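Local atomic coordinates of NAD-dependent epimerase/dehydratase (Methylobacillus flagellatus KT, PDB entry 3GPI), a protein that is of unproven function but belongs to the NAD-dependent epimerase/dehydratase family and probably binds a dinucleotide cofactor in a Rossmann-type domain. Residues R20-A24 with Q25-V29; C70-A73 with S74-S77; S84-E87 with G88-T92. All blocks are in the same frame, centred on the assembly; numbering follows the deposited sequence. Where two conformers were deposited one is given.

In the fold
First along the chain, interaction 1 (20-29) ends helix 13-24 and leads the chain into strand 29-33, in the first beta-alpha-beta unit of a Rossmann-type sheet. Interaction 2 (70-77) follows strand 66-69 as the short helix 71-76, and interaction 3 (84-92) opens helix 86-95 beyond an unmodelled gap at 78-82. The three come in series; none nests in or crosses another. Interaction 1 stands apart, its centre about 22 Å from that of interaction 2 and about 26 Å from that of interaction 3. Interactions 2 and 3 touch: Y85 packs against A72, E75 and Y76, joining the two successive helices, and helix 132-143 contacts both.

Interaction 1. Residues R20-A24 with Q25-V29; sequences RRLTA and QGHEV
L22 meets Q25, H27 and V29 where helix 13-24 ends. Its CB lies 3.6 Å from V29 CG2. The first torsion (chi1 -70°) sets CG beside the backbone N, which carries CD2 toward Q25 OE1 at 3.7 Å and H27 CD2 at 3.9 Å, crossing both side chains at a slant. The carbonyl of the same residue takes part in closing the helix end. L22 O accepts from H27 N at 3.1 Å, with the donor tilted 26° from the carbonyl plane, and lies near the plane of the imidazole at its CD2 edge. Just inside it, G26 N gives a bond to T23 O (2.9 Å) from above that carbonyl's plane. The two bonds back into the last turn and the positive phi of G26 (105°) make a Schellman motif, and these backbone angles suit a glycine. Two waters fill in the turn: one donates to T23 O and H27 O, the other joins T23 OG1, H27 O and V29 N. T23 OG1, which also bonds A19 O, borders V29 CG2 at 3.6 Å. H27 ND1 is held by S4 O. L22 and Q25 pack on A195 and H27 on I198 of helix 187-201, while L22 and H27 also touch I6, and V29 touches I8, of strand 6-9.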
loop_
_atom_site.group_PDB
_atom_site.type_symbol
_atom_site.label_atom_id
_atom_site.label_comp_id
_atom_site.label_asym_id
_atom_site.label_seq_id
_atom_site.Cartn_x
_atom_site.Cartn_y
_atom_site.Cartn_z
ATOM N N ARG A 20 -4.984 4.991 -12.955
ATOM C CA ARG A 20 -6.137 5.794 -13.352
ATOM C C ARG A 20 -5.910 7.260 -13.037
ATOM O O ARG A 20 -6.149 8.148 -13.860
ATOM C CB ARG A 20 -7.395 5.254 -12.654
ATOM C CG ARG A 20 -8.703 5.926 -13.062
ATOM C CD ARG A 20 -9.906 5.519 -12.156
ATOM N NE ARG A 20 -9.771 6.062 -10.793
ATOM C CZ ARG A 20 -10.103 7.300 -10.434
ATOM N NH1 ARG A 20 -10.592 8.146 -11.341
ATOM N NH2 ARG A 20 -9.955 7.709 -9.181
ATOM N N ARG A 21 -5.390 7.528 -11.837
ATOM C CA ARG A 21 -5.138 8.899 -11.404
ATOM C C ARG A 21 -4.036 9.556 -12.224
ATOM O O ARG A 21 -4.203 10.693 -12.693
ATOM C CB ARG A 21 -4.822 8.917 -9.901
ATOM C CG ARG A 21 -6.053 8.586 -9.053
ATOM C CD ARG A 21 -5.740 8.371 -7.549
ATOM N NE ARG A 21 -6.999 8.107 -6.846
ATOM C CZ ARG A 21 -7.807 9.034 -6.342
ATOM N NH1 ARG A 21 -7.454 10.326 -6.301
ATOM N NH2 ARG A 21 -8.937 8.634 -5.795
ATOM N N LEU A 22 -2.936 8.845 -12.452
ATOM C CA LEU A 22 -1.806 9.407 -13.182
ATOM C C LEU A 22 -2.182 9.659 -14.631
ATOM O O LEU A 22 -1.745 10.658 -15.196
ATOM C CB LEU A 22 -0.604 8.467 -13.114
ATOM C CG LEU A 22 0.035 8.368 -11.748
ATOM C CD1 LEU A 22 1.063 7.281 -11.807
ATOM C CD2 LEU A 22 0.647 9.722 -11.297
ATOM N N THR A 23 -2.957 8.762 -15.237
ATOM C CA THR A 23 -3.399 8.985 -16.619
ATOM C C THR A 23 -4.301 10.205 -16.699
ATOM O O THR A 23 -4.147 11.020 -17.639
ATOM C CB THR A 23 -4.089 7.719 -17.144
ATOM O OG1 THR A 23 -3.133 6.652 -17.217
ATOM C CG2 THR A 23 -4.691 7.962 -18.528
ATOM N N ALA A 24 -5.195 10.367 -15.711
ATOM C CA ALA A 24 -6.061 11.549 -15.696
ATOM C C ALA A 24 -5.279 12.845 -15.580
ATOM O O ALA A 24 -5.722 13.893 -16.085
ATOM C CB ALA A 24 -7.089 11.443 -14.596
ATOM N N GLN A 25 -4.129 12.798 -14.925
ATOM C CA GLN A 25 -3.283 13.968 -14.775
ATOM C C GLN A 25 -2.376 14.209 -15.986
ATOM O O GLN A 25 -1.673 15.229 -16.038
ATOM C CB GLN A 25 -2.424 13.813 -13.554
ATOM C CG GLN A 25 -3.189 13.814 -12.278
ATOM C CD GLN A 25 -2.285 13.619 -11.115
ATOM O OE1 GLN A 25 -1.533 12.647 -11.056
ATOM N NE2 GLN A 25 -2.322 14.551 -10.186
ATOM N N GLY A 26 -2.427 13.297 -16.960
ATOM C CA GLY A 26 -1.734 13.524 -18.228
ATOM C C GLY A 26 -0.465 12.751 -18.444
ATOM O O GLY A 26 0.204 12.919 -19.457
ATOM N N HIS A 27 -0.097 11.922 -17.475
ATOM C CA HIS A 27 1.085 11.076 -17.639
ATOM C C HIS A 27 0.880 9.918 -18.617
ATOM O O HIS A 27 -0.233 9.427 -18.797
ATOM C CB HIS A 27 1.492 10.460 -16.284
ATOM C CG HIS A 27 1.903 11.464 -15.254
ATOM N ND1 HIS A 27 3.215 11.851 -15.066
ATOM C CD2 HIS A 27 1.176 12.128 -14.323
ATOM C CE1 HIS A 27 3.277 12.720 -14.068
ATOM N NE2 HIS A 27 2.049 12.934 -13.625
ATOM N N GLU A 28 1.983 9.473 -19.206
ATOM C CA GLU A 28 2.046 8.223 -19.958
ATOM C C GLU A 28 2.325 7.138 -18.944
ATOM O O GLU A 28 3.351 7.157 -18.294
ATOM C CB GLU A 28 3.155 8.277 -21.017
ATOM C CG GLU A 28 3.202 7.043 -21.889
ATOM C CD GLU A 28 4.283 7.128 -22.969
ATOM O OE1 GLU A 28 4.564 8.234 -23.456
ATOM O OE2 GLU A 28 4.863 6.076 -23.307
ATOM N N VAL A 29 1.400 6.210 -18.791
ATOM C CA VAL A 29 1.490 5.177 -17.766
ATOM C C VAL A 29 1.350 3.801 -18.413
ATOM O O VAL A 29 0.447 3.572 -19.240
ATOM C CB VAL A 29 0.340 5.308 -16.729
ATOM C CG1 VAL A 29 0.488 4.234 -15.640
ATOM C CG2 VAL A 29 0.268 6.770 -16.155
HETATM O O HOH W 1 -2.413 10.967 -20.089
HETATM O O HOH W 2 -1.354 6.963 -19.578
#

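Interaction 2. Residues C70-A73 with S74-S77; sequences CVAA and SEYS
V71 and E75, one helical turn apart, carry the side-chain contact of this short helix. V71 places CG1 anti to its backbone N (chi1 176°), which turns that methyl along the helix to meet E75 OE2 at 3.4 Å. The glutamate swings CG beside its own N (chi1 -76°) and runs extended to the carboxylate, folding back along the preceding turn. V71 CG1 sits over the face of the carboxylate, 3.6 Å from E75 CD, while E75 CB and CG run past V71 O. On the other branch, E75 OE1 comes to 3.4 Å from A72 CA. With E75 cut back to an alanine, V71 CG1 is likely to lose the carboxylate that it covers, and Y85 a neighbour. Beneath these side chains the backbone is regular: E75 N reaches V71 O at 2.8 Å and Y76 N reaches A72 O at 2.7 Å, both donors lying nearly along the C=O axis. S74 N binds C70 O in the plane of its carbonyl, and S77 N binds A73 O. S77 sets OG between its N and carbonyl carbon (chi1 81°), and from there the hydroxyl donates to S74 O at 2.8 Å, adding a side-chain bond to the last turn. Y76 sends its ring away from the preceding turn toward S109, S133 and M137, while A72 and A73 rest on F106 and V107 of strand 103-109. C70, just past strand 66-69, is bonded through its backbone to A9. V71 also touches the glycine-rich turn that follows strand 6-9, a GxGxxG-like sequence, an arrangement consistent with the cofactor side of a Rossmann-type fold.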
loop_
_atom_site.group_PDB
_atom_site.type_symbol
_atom_site.label_atom_id
_atom_site.label_comp_id
_atom_site.label_asym_id
_atom_site.label_seq_id
_atom_site.Cartn_x
_atom_site.Cartn_y
_atom_site.Cartn_z
ATOM N N CYS A 70 5.055 -2.298 -7.061
ATOM C CA CYS A 70 3.997 -2.782 -6.167
ATOM C C CYS A 70 4.065 -4.299 -5.949
ATOM O O CYS A 70 3.351 -4.802 -5.076
ATOM C CB CYS A 70 2.650 -2.483 -6.792
ATOM S SG CYS A 70 2.384 -0.787 -7.273
ATOM N N VAL A 71 4.933 -5.007 -6.683
ATOM C CA VAL A 71 4.902 -6.489 -6.687
ATOM C C VAL A 71 5.215 -7.096 -5.302
ATOM O O VAL A 71 4.517 -8.014 -4.871
ATOM C CB VAL A 71 5.819 -7.074 -7.790
ATOM C CG1 VAL A 71 5.874 -8.626 -7.730
ATOM C CG2 VAL A 71 5.364 -6.572 -9.169
ATOM N N ALA A 72 6.210 -6.560 -4.601
ATOM C CA ALA A 72 6.618 -7.115 -3.298
ATOM C C ALA A 72 5.460 -6.970 -2.320
ATOM O O ALA A 72 5.152 -7.903 -1.557
ATOM C CB ALA A 72 7.916 -6.440 -2.785
ATOM N N ALA A 73 4.767 -5.832 -2.368
ATOM C CA ALA A 73 3.579 -5.654 -1.518
ATOM C C ALA A 73 2.468 -6.689 -1.783
ATOM O O ALA A 73 1.887 -7.230 -0.826
ATOM C CB ALA A 73 3.049 -4.215 -1.620
ATOM N N SER A 74 2.185 -6.972 -3.055
ATOM C CA SER A 74 1.232 -8.035 -3.428
ATOM C C SER A 74 1.712 -9.408 -2.985
ATOM O O SER A 74 0.897 -10.230 -2.558
ATOM C CB SER A 74 0.986 -8.051 -4.929
ATOM O OG SER A 74 0.377 -6.840 -5.325
ATOM N N GLU A 75 3.021 -9.638 -3.098
ATOM C CA GLU A 75 3.678 -10.871 -2.638
ATOM C C GLU A 75 3.567 -11.013 -1.110
ATOM O O GLU A 75 3.272 -12.094 -0.604
ATOM C CB GLU A 75 5.166 -10.918 -3.083
ATOM C CG GLU A 75 5.413 -11.275 -4.587
ATOM C CD GLU A 75 6.828 -10.924 -5.109
ATOM O OE1 GLU A 75 7.605 -10.184 -4.453
ATOM O OE2 GLU A 75 7.178 -11.377 -6.219
ATOM N N TYR A 76 3.817 -9.920 -0.385
ATOM C CA TYR A 76 3.705 -9.888 1.079
ATOM C C TYR A 76 2.340 -10.391 1.531
ATOM O O TYR A 76 2.246 -11.199 2.455
ATOM C CB TYR A 76 3.871 -8.459 1.594
ATOM C CG TYR A 76 4.218 -8.360 3.065
ATOM C CD1 TYR A 76 5.537 -8.172 3.453
ATOM C CD2 TYR A 76 3.240 -8.452 4.062
ATOM C CE1 TYR A 76 5.899 -8.064 4.780
ATOM C CE2 TYR A 76 3.610 -8.351 5.420
ATOM C CZ TYR A 76 4.948 -8.164 5.748
ATOM O OH TYR A 76 5.371 -8.053 7.052
ATOM N N SER A 77 1.305 -9.874 0.864
ATOM C CA SER A 77 -0.097 -10.179 1.139
ATOM C C SER A 77 -0.423 -11.579 0.639
ATOM O O SER A 77 -0.860 -12.426 1.417
ATOM C CB SER A 77 -1.011 -9.143 0.459
ATOM O OG SER A 77 -1.198 -9.433 -0.926
#

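Interaction 3. Residues S84-E87 with G88-T92; sequences SYVE and GLRNT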
loop_
_atom_site.group_PDB
_atom_site.type_symbol
_atom_site.label_atom_id
_atom_site.label_comp_id
_atom_site.label_asym_id
_atom_site.label_seq_id
_atom_site.Cartn_x
_atom_site.Cartn_y
_atom_site.Cartn_z
ATOM N N SER A 84 11.500 -15.194 -2.467
ATOM C CA SER A 84 12.128 -13.898 -2.168
ATOM C C SER A 84 11.441 -12.742 -2.909
ATOM O O SER A 84 10.887 -12.956 -3.980
ATOM C CB SER A 84 13.620 -13.970 -2.516
ATOM O OG SER A 84 14.166 -12.699 -2.847
ATOM N N TYR A 85 11.476 -11.537 -2.326
ATOM C CA TYR A 85 10.869 -10.331 -2.942
ATOM C C TYR A 85 11.901 -9.481 -3.648
ATOM O O TYR A 85 11.584 -8.762 -4.605
ATOM C CB TYR A 85 10.181 -9.420 -1.905
ATOM C CG TYR A 85 9.144 -10.039 -0.987
ATOM C CD1 TYR A 85 8.768 -9.380 0.189
ATOM C CD2 TYR A 85 8.533 -11.261 -1.287
ATOM C CE1 TYR A 85 7.825 -9.914 1.044
ATOM C CE2 TYR A 85 7.584 -11.813 -0.427
ATOM C CZ TYR A 85 7.233 -11.127 0.732
ATOM O OH TYR A 85 6.303 -11.657 1.579
ATOM N N VAL A 86 13.130 -9.511 -3.134
ATOM C CA VAL A 86 14.210 -8.663 -3.628
ATOM C C VAL A 86 14.566 -9.065 -5.071
ATOM O O VAL A 86 14.966 -8.217 -5.865
ATOM C CB VAL A 86 15.446 -8.721 -2.703
ATOM C CG1 VAL A 86 16.088 -10.110 -2.741
ATOM C CG2 VAL A 86 16.463 -7.613 -3.045
ATOM N N GLU A 87 14.392 -10.351 -5.381
ATOM C CA GLU A 87 14.644 -10.908 -6.727
ATOM C C GLU A 87 13.924 -10.105 -7.803
ATOM O O GLU A 87 14.549 -9.642 -8.773
ATOM C CB GLU A 87 14.167 -12.371 -6.797
ATOM C CG GLU A 87 15.112 -13.330 -7.511
ATOM C CD GLU A 87 16.218 -13.845 -6.601
ATOM O OE1 GLU A 87 16.551 -13.160 -5.608
ATOM O OE2 GLU A 87 16.754 -14.941 -6.880
ATOM N N GLY A 88 12.608 -9.988 -7.638
ATOM C CA GLY A 88 11.730 -9.315 -8.594
ATOM C C GLY A 88 12.116 -7.856 -8.815
ATOM O O GLY A 88 12.077 -7.347 -9.954
ATOM N N LEU A 89 12.443 -7.175 -7.721
ATOM C CA LEU A 89 12.898 -5.785 -7.772
ATOM C C LEU A 89 14.277 -5.663 -8.433
ATOM O O LEU A 89 14.531 -4.761 -9.231
ATOM C CB LEU A 89 12.924 -5.197 -6.358
ATOM C CG LEU A 89 13.488 -3.773 -6.202
ATOM C CD1 LEU A 89 12.651 -2.728 -6.999
ATOM C CD2 LEU A 89 13.574 -3.387 -4.737
ATOM N N ARG A 90 15.178 -6.584 -8.087
ATOM C CA ARG A 90 16.517 -6.589 -8.682
ATOM C C ARG A 90 16.426 -6.822 -10.189
ATOM O O ARG A 90 17.085 -6.088 -10.951
ATOM C CB ARG A 90 17.470 -7.619 -8.036
ATOM C CG ARG A 90 18.933 -7.391 -8.420
ATOM C CD ARG A 90 19.824 -8.579 -8.058
ATOM N NE ARG A 90 19.818 -8.855 -6.627
ATOM C CZ ARG A 90 20.477 -8.129 -5.732
ATOM N NH1 ARG A 90 21.182 -7.080 -6.136
ATOM N NH2 ARG A 90 20.429 -8.444 -4.442
ATOM N N ASN A 91 15.608 -7.781 -10.599
ATOM C CA ASN A 91 15.420 -8.126 -12.012
ATOM C C ASN A 91 14.846 -6.936 -12.769
ATOM O O ASN A 91 15.317 -6.615 -13.863
ATOM C CB ASN A 91 14.511 -9.346 -12.180
ATOM C CG ASN A 91 15.169 -10.634 -11.697
ATOM O OD1 ASN A 91 16.375 -10.669 -11.453
ATOM N ND2 ASN A 91 14.370 -11.667 -11.553
ATOM N N THR A 92 13.861 -6.276 -12.163
ATOM C CA THR A 92 13.198 -5.125 -12.781
ATOM C C THR A 92 14.164 -3.958 -12.912
ATOM O O THR A 92 14.255 -3.330 -13.981
ATOM C CB THR A 92 11.973 -4.699 -11.958
ATOM O OG1 THR A 92 11.013 -5.755 -11.945
ATOM C CG2 THR A 92 11.290 -3.513 -12.600
HETATM O O HOH W 3 9.780 -11.538 -6.601
#
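R90 N and N91 N grip V86 O and E87 O respectively, each at 2.8 Å and each with an N-H...O angle near 160°, two regular bonds of helix 86-95. One residue on, G88 O accepts twice, from T92 N and from T92 OG1 (2.8 Å), which approach from opposite faces of the carbonyl plane. At the start of the helix S84 OG takes E87 N in a weak capping bond of 3.5 Å, and a water lies between S84 O (3.2 Å from it) and G88 N, the latter bond weak. N91 turns CG beside its own N (chi1 -69°), which lays the amide carbon 3.1 Å from E87 O; the amide's ND2 finds its partner in V50 O instead. R90 sets its CB 3.4 Å from V86 O; in one of its two conformers the guanidinium comes near V86 CG2, a placement that stays doubtful. Farther out, L89 packs on Y69 and L144, and T92 on L67 and Y69, so this flank of the helix covers strand 66-69. V86 and R90 face E139 and L143 of helix 132-143, and Y85 spans to A72, E75 and Y76. The whole is a helix start with a weak serine capping bond, on a helix laid against the parallel strands of the Rossmann-type sheet.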